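Local coordinates for tyrosinase (Aspergillus oryzae, PDB 6JU8), which probably oxidises L-tyrosine and L-dopa to L-dopaquinone with molecular oxygen at a dinuclear copper centre, at residues A[23-28]-A[152-157]; A[97-102]-A[303-308]; A[296-301]-A[392-397]. The protein carries 1 engineered substitution. All coordinates share one frame; numbering follows the deposited sequence.

Interaction 1: residues A[23-28]-A[152-157]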
loop_
_atom_site.group_PDB
_atom_site.type_symbol
_atom_site.label_atom_id
_atom_site.label_comp_id
_atom_site.label_asym_id
_atom_site.label_seq_id
_atom_site.Cartn_x
_atom_site.Cartn_y
_atom_site.Cartn_z
ATOM N N ARG A 23 -15.298 25.004 -4.943
ATOM C CA ARG A 23 -14.530 23.761 -4.927
ATOM C C ARG A 23 -13.199 24.069 -4.237
ATOM O O ARG A 23 -12.424 24.865 -4.793
ATOM C CB ARG A 23 -14.318 23.265 -6.358
ATOM C CG ARG A 23 -15.583 22.680 -6.982
ATOM C CD ARG A 23 -15.371 22.356 -8.455
ATOM N NE ARG A 23 -16.550 21.671 -9.015
ATOM C CZ ARG A 23 -16.575 21.183 -10.250
ATOM N NH1 ARG A 23 -15.505 21.318 -11.033
ATOM N NH2 ARG A 23 -17.656 20.574 -10.714
ATOM N N LYS A 24 -12.971 23.436 -3.092
ATOM C CA LYS A 24 -11.805 23.719 -2.266
ATOM C C LYS A 24 -10.657 22.767 -2.531
ATOM O O LYS A 24 -10.842 21.653 -3.035
ATOM C CB LYS A 24 -12.216 23.605 -0.784
ATOM C CG LYS A 24 -13.252 24.652 -0.401
ATOM C CD LYS A 24 -13.693 24.480 1.056
ATOM C CE LYS A 24 -14.412 25.713 1.564
ATOM N NZ LYS A 24 -14.845 25.511 2.976
ATOM N N ASP A 25 -9.444 23.187 -2.170
ATOM C CA ASP A 25 -8.272 22.310 -2.200
ATOM C C ASP A 25 -8.515 21.181 -1.215
ATOM O O ASP A 25 -8.851 21.402 -0.056
ATOM C CB ASP A 25 -7.050 23.141 -1.833
ATOM C CG ASP A 25 -5.748 22.381 -1.736
ATOM O OD1 ASP A 25 -5.703 21.298 -1.115
ATOM O OD2 ASP A 25 -4.744 22.916 -2.262
ATOM N N ILE A 26 -8.407 19.949 -1.695
ATOM C CA ILE A 26 -8.827 18.841 -0.841
ATOM C C ILE A 26 -7.982 18.700 0.413
ATOM O O ILE A 26 -8.485 18.177 1.412
ATOM C CB ILE A 26 -8.831 17.523 -1.646
ATOM C CG1 ILE A 26 -9.596 16.457 -0.849
ATOM C CG2 ILE A 26 -7.422 17.111 -2.039
ATOM C CD1 ILE A 26 -9.882 15.176 -1.567
ATOM N N ASP A 27 -6.717 19.122 0.400
ATOM C CA ASP A 27 -5.928 19.063 1.641
ATOM C C ASP A 27 -6.411 20.160 2.581
ATOM O O ASP A 27 -6.575 19.920 3.790
ATOM C CB ASP A 27 -4.442 19.181 1.350
ATOM C CG ASP A 27 -3.785 17.871 1.000
ATOM O OD1 ASP A 27 -4.432 16.798 0.972
ATOM O OD2 ASP A 27 -2.562 17.914 0.730
ATOM N N ASP A 28 -6.638 21.380 2.060
ATOM C CA ASP A 28 -7.172 22.438 2.912
ATOM C C ASP A 28 -8.492 21.990 3.523
ATOM O O ASP A 28 -8.767 22.187 4.713
ATOM C CB ASP A 28 -7.402 23.746 2.147
ATOM C CG ASP A 28 -6.148 24.436 1.662
ATOM O OD1 ASP A 28 -5.041 24.055 2.099
ATOM O OD2 ASP A 28 -6.288 25.354 0.808
ATOM N N PHE A 152 -2.121 19.366 -7.594
ATOM C CA PHE A 152 -0.912 18.573 -7.844
ATOM C C PHE A 152 0.333 19.452 -7.981
ATOM O O PHE A 152 1.456 18.922 -7.966
ATOM C CB PHE A 152 -1.081 17.629 -9.043
ATOM C CG PHE A 152 -1.489 18.296 -10.336
ATOM C CD1 PHE A 152 -0.626 19.166 -10.994
ATOM C CD2 PHE A 152 -2.747 18.075 -10.891
ATOM C CE1 PHE A 152 -1.022 19.780 -12.188
ATOM C CE2 PHE A 152 -3.150 18.645 -12.092
ATOM C CZ PHE A 152 -2.267 19.512 -12.735
ATOM N N ALA A 153 0.175 20.767 -8.139
ATOM C CA ALA A 153 1.288 21.678 -8.357
ATOM C C ALA A 153 1.619 22.515 -7.129
ATOM O O ALA A 153 2.557 23.316 -7.191
ATOM C CB ALA A 153 0.983 22.563 -9.550
ATOM N N ARG A 154 0.908 22.348 -6.025
ATOM C CA ARG A 154 1.122 23.116 -4.808
ATOM C C ARG A 154 1.887 22.267 -3.799
ATOM O O ARG A 154 1.525 21.113 -3.564
ATOM C CB ARG A 154 -0.231 23.517 -4.203
ATOM C CG ARG A 154 -0.107 24.422 -2.971
ATOM C CD ARG A 154 -1.512 24.788 -2.497
ATOM N NE ARG A 154 -1.433 25.687 -1.354
ATOM C CZ ARG A 154 -2.431 25.891 -0.499
ATOM N NH1 ARG A 154 -3.577 25.253 -0.621
ATOM N NH2 ARG A 154 -2.264 26.734 0.506
ATOM N N PHE A 155 2.928 22.800 -3.170
ATOM C CA PHE A 155 3.639 22.033 -2.154
ATOM C C PHE A 155 2.701 21.736 -0.996
ATOM O O PHE A 155 1.997 22.640 -0.518
ATOM C CB PHE A 155 4.833 22.861 -1.658
ATOM C CG PHE A 155 5.880 23.085 -2.723
ATOM C CD1 PHE A 155 6.289 22.062 -3.571
ATOM C CD2 PHE A 155 6.464 24.337 -2.874
ATOM C CE1 PHE A 155 7.290 22.301 -4.494
ATOM C CE2 PHE A 155 7.481 24.576 -3.790
ATOM C CZ PHE A 155 7.898 23.546 -4.611
ATOM N N ALA A 156 2.666 20.486 -0.531
ATOM C CA ALA A 156 1.837 20.098 0.599
ATOM C C ALA A 156 2.269 20.824 1.869
ATOM O O ALA A 156 3.458 21.046 2.093
ATOM C CB ALA A 156 1.975 18.600 0.867
ATOM N N ARG A 157 1.318 21.206 2.715
ATOM C CA ARG A 157 1.702 21.970 3.902
ATOM C C ARG A 157 2.170 20.995 4.978
ATOM O O ARG A 157 1.804 19.815 4.969
ATOM C CB ARG A 157 0.516 22.812 4.350
ATOM C CG ARG A 157 0.326 24.115 3.592
ATOM C CD ARG A 157 0.037 23.894 2.116
ATOM N NE ARG A 157 -1.327 23.425 1.884
ATOM C CZ ARG A 157 -1.724 22.725 0.819
ATOM N NH1 ARG A 157 -0.833 22.404 -0.120
ATOM N NH2 ARG A 157 -2.983 22.328 0.667
HETATM O O HOH W 1 -1.197 19.746 2.380
#

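Interaction 2: residues A[97-102]-A[303-308]. With CU (copper (II) ion), chain C.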
loop_
_atom_site.group_PDB
_atom_site.type_symbol
_atom_site.label_atom_id
_atom_site.label_comp_id
_atom_site.label_asym_id
_atom_site.label_seq_id
_atom_site.Cartn_x
_atom_site.Cartn_y
_atom_site.Cartn_z
ATOM N N VAL A 97 -13.014 12.646 -24.417
ATOM C CA VAL A 97 -12.247 13.319 -25.462
ATOM C C VAL A 97 -10.798 13.489 -25.024
ATOM O O VAL A 97 -10.526 14.164 -24.029
ATOM C CB VAL A 97 -12.811 14.714 -25.793
ATOM C CG1 VAL A 97 -11.865 15.416 -26.757
ATOM C CG2 VAL A 97 -14.206 14.592 -26.390
ATOM N N HIS A 98 -9.891 12.863 -25.760
ATOM C CA HIS A 98 -8.451 13.053 -25.625
ATOM C C HIS A 98 -7.876 13.459 -26.972
ATOM O O HIS A 98 -8.393 13.033 -28.020
ATOM C CB HIS A 98 -7.780 11.774 -25.083
ATOM C CG HIS A 98 -8.300 11.441 -23.715
ATOM N ND1 HIS A 98 -9.086 10.327 -23.494
ATOM C CD2 HIS A 98 -8.188 12.057 -22.513
ATOM C CE1 HIS A 98 -9.393 10.263 -22.217
ATOM N NE2 HIS A 98 -8.892 11.311 -21.582
ATOM N N ASN A 99 -6.836 14.271 -26.941
ATOM C CA ASN A 99 -6.151 14.721 -28.163
ATOM C C ASN A 99 -7.126 15.452 -29.077
ATOM O O ASN A 99 -7.064 15.327 -30.302
ATOM C CB ASN A 99 -5.483 13.571 -28.922
ATOM C CG ASN A 99 -4.449 14.063 -29.911
ATOM O OD1 ASN A 99 -3.634 14.937 -29.608
ATOM N ND2 ASN A 99 -4.470 13.532 -31.137
ATOM N N ASN A 100 -8.022 16.243 -28.490
ATOM C CA ASN A 100 -8.774 17.242 -29.253
ATOM C C ASN A 100 -9.040 18.448 -28.376
ATOM O O ASN A 100 -8.948 18.363 -27.145
ATOM C CB ASN A 100 -10.076 16.648 -29.785
ATOM C CG ASN A 100 -10.611 17.345 -31.018
ATOM O OD1 ASN A 100 -10.015 18.309 -31.525
ATOM N ND2 ASN A 100 -11.744 16.855 -31.501
ATOM N N TYR A 101 -9.427 19.551 -29.002
ATOM C CA TYR A 101 -9.572 20.835 -28.314
ATOM C C TYR A 101 -10.742 20.889 -27.352
ATOM O O TYR A 101 -10.836 21.798 -26.531
ATOM C CB TYR A 101 -9.667 21.966 -29.353
ATOM C CG TYR A 101 -8.548 21.828 -30.360
ATOM C CD1 TYR A 101 -7.234 22.054 -29.960
ATOM C CD2 TYR A 101 -8.798 21.451 -31.677
ATOM C CE1 TYR A 101 -6.194 21.931 -30.867
ATOM C CE2 TYR A 101 -7.761 21.326 -32.581
ATOM C CZ TYR A 101 -6.466 21.555 -32.170
ATOM O OH TYR A 101 -5.391 21.439 -33.019
ATOM N N THR A 102 -11.655 19.925 -27.446
ATOM C CA THR A 102 -12.734 19.766 -26.476
ATOM C C THR A 102 -12.304 18.942 -25.270
ATOM O O THR A 102 -13.132 18.665 -24.403
ATOM C CB THR A 102 -13.955 19.133 -27.186
ATOM O OG1 THR A 102 -13.455 18.018 -27.943
ATOM C CG2 THR A 102 -14.658 20.101 -28.134
ATOM N N SER A 303 -4.868 21.316 -25.850
ATOM C CA SER A 303 -4.752 19.937 -26.348
ATOM C C SER A 303 -3.395 19.630 -26.935
ATOM O O SER A 303 -2.753 20.487 -27.565
ATOM C CB SER A 303 -5.829 19.685 -27.423
ATOM O OG SER A 303 -5.814 18.350 -27.895
ATOM N N THR A 304 -3.044 18.340 -26.838
ATOM C CA THR A 304 -1.914 17.786 -27.585
ATOM C C THR A 304 -2.147 17.824 -29.083
ATOM O O THR A 304 -1.191 17.666 -29.865
ATOM C CB THR A 304 -1.639 16.329 -27.136
ATOM O OG1 THR A 304 -2.859 15.591 -27.172
ATOM C CG2 THR A 304 -1.130 16.314 -25.697
ATOM N N ARG A 305 -3.368 18.050 -29.578
ATOM C CA ARG A 305 -3.586 18.011 -31.024
ATOM C C ARG A 305 -2.940 19.180 -31.749
ATOM O O ARG A 305 -2.670 19.093 -32.957
ATOM C CB ARG A 305 -5.096 17.967 -31.333
ATOM C CG ARG A 305 -5.354 17.838 -32.833
ATOM C CD ARG A 305 -6.817 17.743 -33.180
ATOM N NE ARG A 305 -7.440 16.501 -32.741
ATOM C CZ ARG A 305 -8.512 15.963 -33.304
ATOM N NH1 ARG A 305 -8.992 14.827 -32.792
ATOM N NH2 ARG A 305 -9.095 16.529 -34.366
ATOM N N TYR A 306 -2.722 20.294 -31.034
ATOM C CA TYR A 306 -2.334 21.510 -31.762
ATOM C C TYR A 306 -1.020 21.317 -32.492
ATOM O O TYR A 306 -0.906 21.691 -33.649
ATOM C CB TYR A 306 -2.229 22.707 -30.816
ATOM C CG TYR A 306 -2.218 24.038 -31.533
ATOM C CD1 TYR A 306 -3.406 24.693 -31.824
ATOM C CD2 TYR A 306 -1.019 24.644 -31.915
ATOM C CE1 TYR A 306 -3.421 25.913 -32.467
ATOM C CE2 TYR A 306 -1.023 25.875 -32.555
ATOM C CZ TYR A 306 -2.221 26.493 -32.833
ATOM O OH TYR A 306 -2.273 27.714 -33.466
ATOM N N ASP A 307 -0.042 20.724 -31.800
ATOM C CA ASP A 307 1.238 20.512 -32.470
ATOM C C ASP A 307 1.674 19.079 -32.210
ATOM O O ASP A 307 2.362 18.834 -31.210
ATOM C CB ASP A 307 2.283 21.510 -31.990
ATOM C CG ASP A 307 3.526 21.615 -32.850
ATOM O OD1 ASP A 307 3.799 20.724 -33.683
ATOM O OD2 ASP A 307 4.272 22.612 -32.706
ATOM N N ASP A 308 1.285 18.154 -33.057
ATOM C CA ASP A 308 1.678 16.752 -32.991
ATOM C C ASP A 308 3.132 16.538 -32.570
ATOM O O ASP A 308 3.431 15.659 -31.766
ATOM C CB ASP A 308 1.507 16.045 -34.352
ATOM C CG ASP A 308 0.028 15.868 -34.672
ATOM O OD1 ASP A 308 -0.733 15.766 -33.693
ATOM O OD2 ASP A 308 -0.379 15.821 -35.859
HETATM CU CU CU C . -10.277 11.723 -19.912
HETATM O O HOH W 2 -8.906 12.804 -30.756
HETATM O O HOH W 3 -2.964 14.601 -33.408
HETATM O O HOH W 4 -8.744 11.663 -18.745
#

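Interaction 3: residues A[296-301]-A[392-397]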
loop_
_atom_site.group_PDB
_atom_site.type_symbol
_atom_site.label_atom_id
_atom_site.label_comp_id
_atom_site.label_asym_id
_atom_site.label_seq_id
_atom_site.Cartn_x
_atom_site.Cartn_y
_atom_site.Cartn_z
ATOM N N LEU A 296 -0.887 32.927 -26.077
ATOM C CA LEU A 296 -1.344 31.618 -26.503
ATOM C C LEU A 296 -2.824 31.595 -26.853
ATOM O O LEU A 296 -3.648 32.344 -26.299
ATOM C CB LEU A 296 -1.112 30.610 -25.368
ATOM C CG LEU A 296 0.322 30.490 -24.858
ATOM C CD1 LEU A 296 0.430 29.301 -23.910
ATOM C CD2 LEU A 296 1.308 30.383 -26.006
ATOM N N ASN A 297 -3.201 30.734 -27.791
ATOM C CA ASN A 297 -4.604 30.609 -28.160
ATOM C C ASN A 297 -5.196 29.365 -27.509
ATOM O O ASN A 297 -4.502 28.556 -26.861
ATOM C CB ASN A 297 -4.774 30.657 -29.683
ATOM C CG ASN A 297 -4.145 29.506 -30.429
ATOM O OD1 ASN A 297 -4.168 28.365 -29.982
ATOM N ND2 ASN A 297 -3.606 29.755 -31.639
ATOM N N TRP A 298 -6.516 29.214 -27.632
ATOM C CA TRP A 298 -7.239 28.104 -27.042
ATOM C C TRP A 298 -6.711 26.768 -27.550
ATOM O O TRP A 298 -6.531 25.807 -26.779
ATOM C CB TRP A 298 -8.761 28.184 -27.319
ATOM C CG TRP A 298 -9.452 26.955 -26.774
ATOM C CD1 TRP A 298 -9.864 25.866 -27.505
ATOM C CD2 TRP A 298 -9.771 26.672 -25.413
ATOM N NE1 TRP A 298 -10.431 24.930 -26.673
ATOM C CE2 TRP A 298 -10.383 25.406 -25.385
ATOM C CE3 TRP A 298 -9.599 27.383 -24.211
ATOM C CZ2 TRP A 298 -10.829 24.821 -24.197
ATOM C CZ3 TRP A 298 -10.038 26.797 -23.035
ATOM C CH2 TRP A 298 -10.643 25.538 -23.038
ATOM N N GLY A 299 -6.477 26.668 -28.856
ATOM C CA GLY A 299 -6.026 25.400 -29.444
ATOM C C GLY A 299 -4.728 24.956 -28.783
ATOM O O GLY A 299 -4.541 23.773 -28.430
ATOM N N GLU A 300 -3.775 25.885 -28.657
ATOM C CA GLU A 300 -2.453 25.575 -28.131
ATOM C C GLU A 300 -2.508 25.235 -26.647
ATOM O O GLU A 300 -1.715 24.418 -26.166
ATOM C CB GLU A 300 -1.495 26.760 -28.284
ATOM C CG GLU A 300 -1.269 27.261 -29.683
ATOM C CD GLU A 300 -0.409 28.525 -29.616
ATOM O OE1 GLU A 300 0.737 28.443 -30.074
ATOM O OE2 GLU A 300 -0.879 29.581 -29.155
ATOM N N PHE A 301 -3.385 25.916 -25.901
ATOM C CA PHE A 301 -3.519 25.691 -24.457
ATOM C C PHE A 301 -4.152 24.327 -24.190
ATOM O O PHE A 301 -3.734 23.601 -23.288
ATOM C CB PHE A 301 -4.397 26.794 -23.858
ATOM C CG PHE A 301 -4.901 26.478 -22.480
ATOM C CD1 PHE A 301 -4.067 26.620 -21.375
ATOM C CD2 PHE A 301 -6.195 26.010 -22.295
ATOM C CE1 PHE A 301 -4.483 26.261 -20.103
ATOM C CE2 PHE A 301 -6.628 25.689 -21.019
ATOM C CZ PHE A 301 -5.780 25.818 -19.936
ATOM N N GLY A 392 -11.570 35.734 -24.179
ATOM C CA GLY A 392 -11.709 35.775 -25.625
ATOM C C GLY A 392 -11.005 34.651 -26.360
ATOM O O GLY A 392 -11.304 34.435 -27.535
ATOM N N SER A 393 -10.119 33.931 -25.667
ATOM C CA SER A 393 -9.433 32.799 -26.286
ATOM C C SER A 393 -10.247 31.534 -26.079
ATOM O O SER A 393 -10.163 30.911 -25.021
ATOM C CB SER A 393 -8.035 32.624 -25.694
ATOM O OG SER A 393 -7.217 33.758 -25.966
ATOM N N TRP A 394 -11.069 31.168 -27.051
ATOM C CA TRP A 394 -12.072 30.127 -26.852
ATOM C C TRP A 394 -12.524 29.585 -28.210
ATOM O O TRP A 394 -13.346 30.196 -28.904
ATOM C CB TRP A 394 -13.294 30.675 -26.123
ATOM C CG TRP A 394 -14.336 29.647 -25.779
ATOM C CD1 TRP A 394 -15.508 29.400 -26.432
ATOM C CD2 TRP A 394 -14.291 28.728 -24.677
ATOM N NE1 TRP A 394 -16.197 28.386 -25.811
ATOM C CE2 TRP A 394 -15.481 27.952 -24.731
ATOM C CE3 TRP A 394 -13.377 28.469 -23.650
ATOM C CZ2 TRP A 394 -15.775 26.947 -23.791
ATOM C CZ3 TRP A 394 -13.645 27.488 -22.718
ATOM C CH2 TRP A 394 -14.834 26.746 -22.815
ATOM N N PHE A 395 -11.940 28.466 -28.619
ATOM C CA PHE A 395 -12.351 27.776 -29.828
ATOM C C PHE A 395 -12.376 28.692 -31.047
ATOM O O PHE A 395 -13.209 28.466 -31.940
ATOM C CB PHE A 395 -13.703 27.060 -29.649
ATOM C CG PHE A 395 -13.646 25.923 -28.655
ATOM C CD1 PHE A 395 -13.878 26.120 -27.289
ATOM C CD2 PHE A 395 -13.330 24.634 -29.063
ATOM C CE1 PHE A 395 -13.804 25.098 -26.360
ATOM C CE2 PHE A 395 -13.269 23.595 -28.155
ATOM C CZ PHE A 395 -13.492 23.808 -26.791
ATOM N N ASN A 396 -11.470 29.653 -31.136
ATOM C CA ASN A 396 -11.576 30.666 -32.193
ATOM C C ASN A 396 -10.265 30.828 -32.941
ATOM O O ASN A 396 -10.191 31.668 -33.841
ATOM C CB ASN A 396 -12.091 31.998 -31.647
ATOM C CG ASN A 396 -11.182 32.602 -30.602
ATOM O OD1 ASN A 396 -10.533 31.885 -29.837
ATOM N ND2 ASN A 396 -11.112 33.926 -30.534
ATOM N N ASP A 397 -9.240 30.017 -32.667
ATOM C CA ASP A 397 -8.110 29.966 -33.602
ATOM C C ASP A 397 -8.447 29.042 -34.762
ATOM O O ASP A 397 -9.454 28.330 -34.752
ATOM C CB ASP A 397 -6.846 29.479 -32.879
ATOM C CG ASP A 397 -7.099 28.109 -32.274
ATOM O OD1 ASP A 397 -7.618 28.028 -31.139
ATOM O OD2 ASP A 397 -6.846 27.097 -32.984
HETATM O O HOH W 5 -7.947 31.065 -29.319
#

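Interaction 1: residues A[23-28]-A[152-157]
A four-residue salt-bridge network, D25 and D28 against R154 and R157, ties the N-terminal end of helix 26-34 to the loop that follows helix 135-144. R154 reaches across with its chain extended from CG to NE, CG lying opposite the backbone N (chi1 -176°), and presents a single nitrogen to two carboxylates. R154 NH1 bonds D25 OD2 at 3.1 Å, coming from above that carboxylate's plane. The same R154 NH1 meets D28 OD2, also at 3.1 Å, on the syn side, and both oxygens lie in the guanidinium plane.

R157 takes the remaining two oxygens. Its chain bends at chi2 and chi3, bringing R157 NH2 to D28 OD1 at 3.0 Å; the bond to D25 OD1 is long and weak. R154 NH1 sits over one face of the R157 guanidinium, a close approach of two cations that the surrounding carboxylates probably offset. R157 NH1 is turned back to F155 O, 2.9 Å away, which helps fix the rotation of the group. Water 1 lies over its other face, linking D27 OD2 to R157 N, while D27 OD1 accepts from I172 N.

D25 OD1 has a further task, receiving D27 N at 2.8 Å and, weakly, D28 N. D25 is thus both the N-cap of helix 26-34 and a member of the salt-bridge network that joins this helix start to loop 152-157.

Interaction 2: residues A[97-102]-A[303-308]
N99, N100 and Y101, just after the copper ligand H98, pack on the type I beta turn S303-Y306, whose S303 also forms an ST turn, all within the common central domain of tyrosinase. The H98 side chain starts away from the turn, and its NE2 binds copper at 2.2 Å, a site shared with H71, H107 and a water. Its carbonyl still reaches the turn, through water 2, to R305 NH1.

N99 is held at two oxygens. T304 OG1 donates to N99 OD1 at 2.6 Å, the two side chains crossing at about a right angle. R305 NE reaches N99 O at 2.7 Å, close to its own guanidinium plane, and NH1 adds a weak bond to the same oxygen.

N100 lies flat on that guanidinium, amide and guanidinium planes 7° apart, with N100 OD1 over the centre and 3.3 Å from R305 CZ. The oxygen also accepts a weak bond from Y101 N. Within the turn, S303 OG receives R305 N at 3.0 Å and bonds E329 of helix 328-340, whose carboxylate also accepts T304 N.

Y101 closes the contact: its ring passes S303 CB and the R305 chain, and Y306 CA lies in the ring plane at the edge, 3.3 Å from Y101 OH.

Interaction 3: residues A[296-301]-A[392-397]
One face of the W298 indole carries both W394 and F395, a three-ring aromatic cluster that joins the start of helix 298-302 to the loop after helix 371-389. W394 comes edge-to-face, its six-membered ring tilted 51° to that of W298, and the nearest carbons are W298 CH2 and W394 CZ3 at 3.6 Å. F395 meets the five-membered ring obliquely, with planes 36° apart. For the F395 ring, W298 NE1 lies over the centre of one face, 3.3 Å from F395 CZ, while W394 CG sits in plane at the ring's edge. F395 CD1 in turn rests over a face of W394, so each ring touches the other two.

The W298 side chain leaves its helix with CG opposite the backbone N (chi1 176°), which carries the indole to the two loop aromatics; it also touches T383 and W386 of helix 371-389. Its NE1 is satisfied by Y101 O; that of W394 is bonded to D427.

A second flat pair lies at the helix start, where N297 and E300 form a capping box. N297 OD1 accepts E300 N at 2.8 Å, and E300 OE2 returns the favour to N297 N at 2.9 Å. The N297 amide is stacked on the D397 carboxylate, N297 ND2 standing 3.5 Å from D397 CB. D397 OD1 takes G299 N at 2.9 Å, from above the carboxylate plane, and also bonds S400. One more first-turn amide is met through solvent: water 5 accepts from W298 N and donates to N396 OD1, an oxygen that also receives W394 N at 2.9 Å.

Interactions 2 and 3 are neighbours, their centres about 12 Å apart on the same side of the chain's centre; interaction 1 lies about 27 and 28 Å from them, centre to centre. Helix 298-302 links the close pair, since 296-301 starts it and 303-308 follows it directly. Between them Y306 OH probably bonds N297 ND2, and Y306 also packs on G299 and E300. Along the chain, the segments of interaction 2 alternate with those of interactions 1 and 3, whereas interaction 1 closes before 3 opens. Interactions 2 and 3 thus join loops next to helices 103-129, 328-340 and 371-389, which carry copper ligands, with 97-102 supplying one itself; interaction 1 fastens helix 26-34 away from the metal site.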